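Local coordinates for protein BB0689 (Borrelia burgdorferi, PDB 4D53) that is an outer surface lipoprotein of the bacterial CAP superfamily whose biochemical role is not clearly established, at residues K25-N30 / A104-D109. Numbering follows the deposited sequence.
Sequences KKLNLN and ALINTD
Leu27, Leu29 and Asn30, just past the end of helix 10-26, meet Ile106 and Thr108 in the turn that follows helix 99-105, and the backbones come nearest at Asn30 and Thr108, whose CA atoms are 6.4 Å apart. A Schellman motif closes the first helix: Asn28, at positive phi, is its C-prime residue, with Asn28 N bonded to Lys25 O and Leu29 N to Arg24 O. Leu27 and Leu29, on either side of Asn28 in the sequence, both point toward the second segment. Leu29 does most of the touching. Its CD1 methyl sits against one side of Ile106, 3.6 Å from CB and 3.5 Å from the carbonyl O, while its CD2 reaches Thr108 CG2 at 4.0 Å, the two side chains meeting roughly at right angles. Leu27 sends CD1 to Ile106 CG2 at 3.7 Å. Ile106 turns CG2 to this side because its CG1 sits between the backbone N and the carbonyl carbon (chi1 67°), which leaves CG2 beside the N. Asn30 lays its OD1 against the Thr108 backbone, 3.4 Å from CA, while its ND2 donates to Thr110 O. No hydrogen bond passes directly between the segments; Arg24 bridges them instead, its NH2 bonding to both Asn30 O and Asn107 O and its NH1 to Leu105 O. In the alpha-beta-alpha sandwich of the CAP domain, this surface contact fastens the end of helix 10-26, on one side of the mixed sheet, to the turn leading into strand 112-119, while Leu105 packs inward on Ile81 of strand 75-84 and Trp95 of helix 91-96.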
# COMPACT_ATOMS: atom_id res chain seq x y z
N LYS A 25 13.01 8.56 7.52
CA LYS A 25 14.26 9.26 7.60
C LYS A 25 14.48 9.89 8.99
O LYS A 25 15.54 9.76 9.59
CB LYS A 25 14.32 10.30 6.52
CG LYS A 25 15.63 11.08 6.59
CD LYS A 25 15.73 12.07 5.48
CE LYS A 25 17.19 12.49 5.39
NZ LYS A 25 17.39 13.57 4.41
N LYS A 26 13.42 10.49 9.55
CA LYS A 26 13.49 11.06 10.88
C LYS A 26 13.71 10.02 11.94
O LYS A 26 14.24 10.35 12.99
CB LYS A 26 12.24 11.92 11.19
CG LYS A 26 12.13 13.26 10.44
CD LYS A 26 13.45 13.78 9.88
CE LYS A 26 13.33 15.02 8.97
NZ LYS A 26 12.05 15.78 9.15
N LEU A 27 13.32 8.79 11.72
CA LEU A 27 13.62 7.75 12.65
C LEU A 27 14.97 7.00 12.34
O LEU A 27 15.24 5.97 12.97
CB LEU A 27 12.50 6.73 12.76
CG LEU A 27 11.24 7.36 13.43
CD1 LEU A 27 10.12 6.38 13.16
CD2 LEU A 27 11.49 7.46 14.93
N ASN A 28 15.69 7.49 11.37
CA ASN A 28 16.93 6.79 10.88
C ASN A 28 16.71 5.37 10.52
O ASN A 28 17.56 4.48 10.67
CB ASN A 28 18.07 6.95 11.91
CG ASN A 28 19.43 7.04 11.25
OD1 ASN A 28 19.57 7.29 10.05
ND2 ASN A 28 20.45 6.87 12.03
N LEU A 29 15.56 5.12 9.86
CA LEU A 29 15.28 3.83 9.38
C LEU A 29 15.79 3.70 7.94
O LEU A 29 16.13 4.66 7.26
CB LEU A 29 13.75 3.60 9.36
CG LEU A 29 13.11 3.64 10.74
CD1 LEU A 29 11.58 3.63 10.67
CD2 LEU A 29 13.58 2.53 11.67
N ASN A 30 15.74 2.51 7.44
CA ASN A 30 16.26 2.31 6.06
C ASN A 30 15.37 2.88 4.95
O ASN A 30 14.13 2.88 5.04
CB ASN A 30 16.56 0.81 5.83
CG ASN A 30 15.33 -0.09 6.02
OD1 ASN A 30 14.79 -0.16 7.12
ND2 ASN A 30 14.92 -0.81 4.97
N ALA A 104 4.20 -1.68 10.35
CA ALA A 104 4.56 -1.70 8.93
C ALA A 104 5.24 -0.47 8.47
O ALA A 104 6.28 -0.55 7.75
CB ALA A 104 3.30 -2.03 8.10
N LEU A 105 4.72 0.71 8.80
CA LEU A 105 5.33 1.94 8.34
C LEU A 105 6.77 2.13 8.81
O LEU A 105 7.58 2.72 8.10
CB LEU A 105 4.56 3.15 8.82
CG LEU A 105 3.20 3.45 8.24
CD1 LEU A 105 2.54 4.65 8.97
CD2 LEU A 105 3.37 3.80 6.76
N ILE A 106 7.08 1.65 9.99
CA ILE A 106 8.44 1.85 10.52
C ILE A 106 9.28 0.53 10.51
O ILE A 106 10.25 0.44 11.27
CB ILE A 106 8.40 2.51 11.95
CG1 ILE A 106 7.78 1.58 12.98
CG2 ILE A 106 7.73 3.85 11.86
CD1 ILE A 106 8.00 2.05 14.43
N ASN A 107 8.89 -0.45 9.72
CA ASN A 107 9.60 -1.73 9.64
C ASN A 107 11.05 -1.58 9.10
O ASN A 107 11.34 -0.71 8.29
CB ASN A 107 8.80 -2.77 8.93
CG ASN A 107 8.98 -2.74 7.44
OD1 ASN A 107 8.29 -2.03 6.66
ND2 ASN A 107 10.03 -3.42 7.03
N THR A 108 11.92 -2.47 9.57
CA THR A 108 13.31 -2.56 9.06
C THR A 108 13.55 -3.81 8.29
O THR A 108 14.69 -4.08 7.95
CB THR A 108 14.35 -2.59 10.24
OG1 THR A 108 14.08 -3.68 11.11
CG2 THR A 108 14.33 -1.37 10.92
N ASP A 109 12.51 -4.58 8.01
CA ASP A 109 12.62 -5.86 7.38
C ASP A 109 12.60 -5.77 5.85
O ASP A 109 12.79 -6.79 5.22
CB ASP A 109 11.45 -6.79 7.65
CG ASP A 109 11.30 -7.22 9.05
OD1 ASP A 109 12.24 -6.98 9.88
OD2 ASP A 109 10.16 -7.78 9.25